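Long-range contacts in FHA domain-containing protein FhaA (PDB 3PO8), which regulates cell growth and peptidoglycan synthesis by binding MviN, its C-terminal FHA domain recognising phosphorylated partners such as MviN and the kinase PknB: residues A[68-73]-A[81-86]; A[14-19]-A[35-40]. One frame throughout, in Å; residues are numbered along the deposited sequence.

In the fold
Both contacts belong to the FHA domain, a beta sandwich of two sheets built without helices. Contact 2 comes first along the chain and closes before contact 1 opens. It joins strand 17-19, at one end of the six-stranded antiparallel sheet, to strand 35-36, an outermost strand of the other sheet, and so bridges the sandwich along one side. Contact 1 lies further across the six-stranded sheet, where hairpin 68-73 pairs with strand 84-87. Their centres are about 16 Å apart and their nearest atoms about 8 Å, so they do not touch. One contact thus extends a sheet while the other packs the two sheets against each other.

Contact 1 (A[68-73]-A[81-86])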
loop_
_atom_site.group_PDB
_atom_site.type_symbol
_atom_site.label_atom_id
_atom_site.label_comp_id
_atom_site.label_asym_id
_atom_site.label_seq_id
_atom_site.Cartn_x
_atom_site.Cartn_y
_atom_site.Cartn_z
ATOM N N THR A 68 -6.964 -5.092 4.649
ATOM C CA THR A 68 -6.389 -5.670 5.863
ATOM C C THR A 68 -4.885 -5.527 5.875
ATOM O O THR A 68 -4.239 -5.433 4.838
ATOM C CB THR A 68 -6.716 -7.158 6.083
ATOM O OG1 THR A 68 -6.101 -7.951 5.070
ATOM C CG2 THR A 68 -8.193 -7.401 6.024
ATOM N N VAL A 69 -4.345 -5.459 7.075
ATOM C CA VAL A 69 -2.898 -5.525 7.266
ATOM C C VAL A 69 -2.633 -6.645 8.255
ATOM O O VAL A 69 -3.232 -6.681 9.330
ATOM C CB VAL A 69 -2.271 -4.200 7.752
ATOM C CG1 VAL A 69 -0.723 -4.333 7.866
ATOM C CG2 VAL A 69 -2.640 -3.063 6.833
ATOM N N ASN A 70 -1.771 -7.579 7.845
ATOM C CA ASN A 70 -1.472 -8.766 8.647
ATOM C C ASN A 70 -2.764 -9.460 9.036
ATOM O O ASN A 70 -2.934 -9.893 10.183
ATOM C CB ASN A 70 -0.617 -8.407 9.854
ATOM C CG ASN A 70 0.709 -7.780 9.451
ATOM O OD1 ASN A 70 1.197 -7.975 8.331
ATOM N ND2 ASN A 70 1.306 -7.040 10.364
ATOM N N ASN A 71 -3.683 -9.521 8.059
ATOM C CA ASN A 71 -5.004 -10.129 8.175
ATOM C C ASN A 71 -5.924 -9.495 9.213
ATOM O O ASN A 71 -6.856 -10.143 9.689
ATOM C CB ASN A 71 -4.877 -11.638 8.411
ATOM C CG ASN A 71 -4.284 -12.383 7.204
ATOM O OD1 ASN A 71 -4.678 -12.133 6.052
ATOM N ND2 ASN A 71 -3.352 -13.274 7.466
ATOM N N ALA A 72 -5.650 -8.242 9.573
ATOM C CA ALA A 72 -6.489 -7.465 10.490
ATOM C C ALA A 72 -7.209 -6.394 9.688
ATOM O O ALA A 72 -6.585 -5.719 8.899
ATOM C CB ALA A 72 -5.615 -6.806 11.530
ATOM N N PRO A 73 -8.520 -6.217 9.889
ATOM C CA PRO A 73 -9.197 -5.150 9.168
ATOM C C PRO A 73 -8.770 -3.785 9.666
ATOM O O PRO A 73 -8.688 -3.587 10.870
ATOM C CB PRO A 73 -10.663 -5.394 9.486
ATOM C CG PRO A 73 -10.653 -6.156 10.766
ATOM C CD PRO A 73 -9.464 -7.016 10.685
ATOM N N ASP A 81 7.993 -2.552 8.912
ATOM C CA ASP A 81 8.688 -3.463 8.029
ATOM C C ASP A 81 8.081 -4.865 8.157
ATOM O O ASP A 81 7.853 -5.357 9.280
ATOM C CB ASP A 81 10.163 -3.472 8.421
ATOM C CG ASP A 81 11.013 -4.326 7.525
ATOM O OD1 ASP A 81 11.043 -4.118 6.311
ATOM O OD2 ASP A 81 11.716 -5.201 8.064
ATOM N N GLY A 82 7.760 -5.474 7.013
ATOM C CA GLY A 82 7.227 -6.810 6.964
ATOM C C GLY A 82 5.724 -6.911 6.946
ATOM O O GLY A 82 5.197 -8.018 6.828
ATOM N N ASP A 83 5.038 -5.783 7.085
ATOM C CA ASP A 83 3.576 -5.827 7.036
ATOM C C ASP A 83 3.105 -6.283 5.679
ATOM O O ASP A 83 3.740 -6.005 4.660
ATOM C CB ASP A 83 2.965 -4.469 7.366
ATOM C CG ASP A 83 2.991 -4.145 8.865
ATOM O OD1 ASP A 83 3.359 -5.005 9.706
ATOM O OD2 ASP A 83 2.595 -3.002 9.217
ATOM N N VAL A 84 2.008 -7.022 5.680
ATOM C CA VAL A 84 1.414 -7.507 4.448
ATOM C C VAL A 84 0.024 -6.919 4.313
ATOM O O VAL A 84 -0.868 -7.138 5.162
ATOM C CB VAL A 84 1.400 -9.042 4.369
ATOM C CG1 VAL A 84 0.768 -9.491 3.071
ATOM C CG2 VAL A 84 2.840 -9.569 4.457
ATOM N N ILE A 85 -0.125 -6.103 3.271
ATOM C CA ILE A 85 -1.416 -5.456 2.975
ATOM C C ILE A 85 -2.217 -6.328 2.026
ATOM O O ILE A 85 -1.688 -6.766 1.023
ATOM C CB ILE A 85 -1.212 -4.073 2.326
ATOM C CG1 ILE A 85 -0.312 -3.193 3.193
ATOM C CG2 ILE A 85 -2.589 -3.433 2.064
ATOM C CD1 ILE A 85 0.301 -2.081 2.394
ATOM N N ARG A 86 -3.484 -6.581 2.323
ATOM C CA ARG A 86 -4.343 -7.314 1.406
ATOM C C ARG A 86 -5.528 -6.487 0.994
ATOM O O ARG A 86 -6.168 -5.839 1.811
ATOM C CB ARG A 86 -4.797 -8.623 2.008
ATOM C CG ARG A 86 -3.660 -9.591 2.114
ATOM C CD ARG A 86 -4.054 -10.894 2.788
ATOM N NE ARG A 86 -2.907 -11.799 2.823
ATOM C CZ ARG A 86 -1.971 -11.848 3.775
ATOM N NH1 ARG A 86 -2.024 -11.067 4.849
ATOM N NH2 ARG A 86 -0.959 -12.719 3.655
HETATM O O HOH W 1 -3.336 -8.532 5.334
#
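Thr68 and Arg86 form an antiparallel hydrogen-bonded pair: Thr68 N gives to Arg86 O at 3.0 Å, and Arg86 N gives to Thr68 O in return. On the face these two share, Thr68 OG1 lies 3.4 Å from Arg86 CB; with chi1 at 66°, OG1 sits between the backbone N and the carbonyl carbon, where it also hydrogen-bonds a water. That water donates to Val84 O, accepts from Asn71 N and Arg86 NH1, and so ties the turn to the strand. Val69 pairs with Ile85 without backbone hydrogen bonds, their side chains on the other face; Val69 CG1, anti to the backbone N, rests 3.7 Å from Asp83 CB. At Asn70 the chain leaves the strand, yet it stays gripped through both its backbone N and its side chain. Its backbone N donates to Val84 O, and its side chain takes over the role of a backbone carbonyl, Asn70 OD1 accepting from Val84 N at 2.9 Å. The other amide branch, Asn70 ND2, reaches Asp83 OD1 at 3.0 Å from above the carboxylate plane, the two flat groups standing nearly perpendicular (81°). These two bonds fix the rotation of the amide. Asp83 is itself positioned by Trp77 NE1 and Ala80 N, both bound to OD2. Asn71 lays OD1 over one face of the Arg86 guanidinium, 3.1 Å from NH1 but at a poor angle for a hydrogen bond, with the planes 25° apart; the salt bridge of this arginine runs from NE to Glu91. Val69 to Ala72 make a type I' turn, and Asn70 and Asn71 have the positive phi it requires: a tight beta hairpin docked on the edge of strand 84-87 in the FHA sandwich.

Contact 2 (A[14-19]-A[35-40]); sequences SGRTYQ and FRLPDT
The Phe35 ring is held between Tyr18 CB, over the centre of one face, and Leu37 CD2, over the centre of the opposite face. The Tyr18 ring has Phe35 CB over one of its faces, offset toward the rim, so each aromatic residue sets its methylene on the other's ring. This is packing between the two sheets of the FHA beta sandwich, strand 17-19 facing strand 35-36. Tyr18 CB sits 3.6 Å from the Phe35 ring centroid, a CH-pi contact only 12° off the normal. The rings themselves are nearly parallel (16°) but slid apart, their centroids 5.5 Å from each other, and they barely overlap. Tyr18 OH is bound to Asn25 OD1, while Ile27 and Ile92 also touch Phe35.

Beside this apolar layer, the Arg16 guanidinium carries Phe35 CE1 over one face, 3.6 Å from NH1. Arg36 O and Pro38 CD lie near its plane at the edge, with Pro38 CD 3.6 Å from Arg16 NH2. The side chain bends at chi3 (60°), which brings its end to the 35-38 backbone. A water there accepts from Arg36 N and, weakly, from Arg16 NH1. Both terminal nitrogens converge end-on upon a single carbonyl oxygen, Arg36 O: Arg16 NH2 donates at 2.9 Å and Arg16 NH1 at 3.2 Å, the latter bond more bent.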
loop_
_atom_site.group_PDB
_atom_site.type_symbol
_atom_site.label_atom_id
_atom_site.label_comp_id
_atom_site.label_asym_id
_atom_site.label_seq_id
_atom_site.Cartn_x
_atom_site.Cartn_y
_atom_site.Cartn_z
ATOM N N SER A 14 4.883 -11.363 -10.180
ATOM C CA SER A 14 5.438 -10.337 -11.047
ATOM C C SER A 14 6.605 -9.605 -10.390
ATOM O O SER A 14 7.418 -8.992 -11.077
ATOM C CB SER A 14 4.361 -9.305 -11.403
ATOM O OG SER A 14 4.051 -8.465 -10.292
ATOM N N GLY A 15 6.632 -9.637 -9.060
ATOM C CA GLY A 15 7.572 -8.862 -8.262
ATOM C C GLY A 15 7.430 -7.360 -8.356
ATOM O O GLY A 15 8.268 -6.647 -7.849
ATOM N N ARG A 16 6.375 -6.858 -8.993
ATOM C CA ARG A 16 6.244 -5.425 -9.238
ATOM C C ARG A 16 6.262 -4.613 -7.937
ATOM O O ARG A 16 5.570 -4.946 -6.977
ATOM C CB ARG A 16 4.961 -5.120 -10.012
ATOM C CG ARG A 16 4.889 -3.730 -10.537
ATOM C CD ARG A 16 3.919 -3.614 -11.717
ATOM N NE ARG A 16 2.568 -3.994 -11.361
ATOM C CZ ARG A 16 1.583 -3.154 -11.062
ATOM N NH1 ARG A 16 1.780 -1.839 -11.076
ATOM N NH2 ARG A 16 0.376 -3.638 -10.791
ATOM N N THR A 17 7.023 -3.521 -7.962
ATOM C CA THR A 17 7.379 -2.762 -6.776
ATOM C C THR A 17 7.096 -1.279 -6.967
ATOM O O THR A 17 7.231 -0.740 -8.050
ATOM C CB THR A 17 8.874 -2.981 -6.466
ATOM O OG1 THR A 17 9.074 -4.361 -6.109
ATOM C CG2 THR A 17 9.369 -2.109 -5.340
ATOM N N TYR A 18 6.693 -0.633 -5.872
ATOM C CA TYR A 18 6.505 0.793 -5.815
ATOM C C TYR A 18 7.211 1.346 -4.587
ATOM O O TYR A 18 7.094 0.772 -3.483
ATOM C CB TYR A 18 5.016 1.097 -5.739
ATOM C CG TYR A 18 4.721 2.560 -5.578
ATOM C CD1 TYR A 18 4.830 3.428 -6.647
ATOM C CD2 TYR A 18 4.359 3.076 -4.355
ATOM C CE1 TYR A 18 4.557 4.786 -6.494
ATOM C CE2 TYR A 18 4.095 4.436 -4.182
ATOM C CZ TYR A 18 4.190 5.278 -5.254
ATOM O OH TYR A 18 3.939 6.634 -5.137
ATOM N N GLN A 19 7.951 2.423 -4.779
ATOM C CA GLN A 19 8.632 3.097 -3.695
ATOM C C GLN A 19 7.830 4.312 -3.261
ATOM O O GLN A 19 7.503 5.152 -4.078
ATOM C CB GLN A 19 10.042 3.504 -4.114
ATOM C CG GLN A 19 10.863 4.031 -2.963
ATOM C CD GLN A 19 12.341 4.002 -3.223
ATOM O OE1 GLN A 19 12.967 5.044 -3.326
ATOM N NE2 GLN A 19 12.905 2.808 -3.333
ATOM N N PHE A 35 0.152 3.631 -7.438
ATOM C CA PHE A 35 0.448 2.207 -7.590
ATOM C C PHE A 35 -0.877 1.576 -8.006
ATOM O O PHE A 35 -1.821 1.481 -7.227
ATOM C CB PHE A 35 0.979 1.612 -6.281
ATOM C CG PHE A 35 1.605 0.250 -6.407
ATOM C CD1 PHE A 35 2.226 -0.182 -7.572
ATOM C CD2 PHE A 35 1.642 -0.582 -5.308
ATOM C CE1 PHE A 35 2.837 -1.441 -7.632
ATOM C CE2 PHE A 35 2.263 -1.820 -5.358
ATOM C CZ PHE A 35 2.852 -2.243 -6.525
ATOM N N ARG A 36 -0.942 1.210 -9.276
ATOM C CA ARG A 36 -2.180 0.810 -9.926
ATOM C C ARG A 36 -2.242 -0.710 -10.037
ATOM O O ARG A 36 -1.309 -1.329 -10.556
ATOM C CB ARG A 36 -2.274 1.475 -11.297
ATOM C CG ARG A 36 -3.598 1.270 -11.992
ATOM C CD ARG A 36 -3.567 1.934 -13.338
ATOM N NE ARG A 36 -4.859 1.892 -14.001
ATOM C CZ ARG A 36 -5.099 2.437 -15.180
ATOM N NH1 ARG A 36 -4.156 3.100 -15.797
ATOM N NH2 ARG A 36 -6.305 2.340 -15.713
ATOM N N LEU A 37 -3.324 -1.311 -9.541
ATOM C CA LEU A 37 -3.465 -2.779 -9.474
ATOM C C LEU A 37 -4.562 -3.274 -10.423
ATOM O O LEU A 37 -5.685 -2.782 -10.372
ATOM C CB LEU A 37 -3.792 -3.245 -8.052
ATOM C CG LEU A 37 -2.854 -2.811 -6.937
ATOM C CD1 LEU A 37 -3.142 -3.520 -5.620
ATOM C CD2 LEU A 37 -1.423 -2.990 -7.298
ATOM N N PRO A 38 -4.249 -4.299 -11.232
ATOM C CA PRO A 38 -5.178 -4.890 -12.173
ATOM C C PRO A 38 -6.031 -5.963 -11.484
ATOM O O PRO A 38 -5.833 -7.161 -11.673
ATOM C CB PRO A 38 -4.251 -5.487 -13.212
ATOM C CG PRO A 38 -3.117 -5.922 -12.443
ATOM C CD PRO A 38 -2.900 -4.842 -11.449
ATOM N N ASP A 39 -6.926 -5.496 -10.636
ATOM C CA ASP A 39 -7.688 -6.352 -9.722
ATOM C C ASP A 39 -9.048 -5.723 -9.573
ATOM O O ASP A 39 -9.172 -4.615 -9.068
ATOM C CB ASP A 39 -6.925 -6.413 -8.389
ATOM C CG ASP A 39 -7.555 -7.341 -7.370
ATOM O OD1 ASP A 39 -8.765 -7.615 -7.438
ATOM O OD2 ASP A 39 -6.827 -7.808 -6.479
ATOM N N THR A 40 -10.087 -6.427 -10.027
ATOM C CA THR A 40 -11.429 -5.864 -10.011
ATOM C C THR A 40 -12.010 -5.777 -8.605
ATOM O O THR A 40 -13.018 -5.108 -8.390
ATOM C CB THR A 40 -12.396 -6.652 -10.911
ATOM O OG1 THR A 40 -12.397 -8.030 -10.517
ATOM C CG2 THR A 40 -11.969 -6.505 -12.367
HETATM O O HOH W 2 1.242 1.321 -11.053
#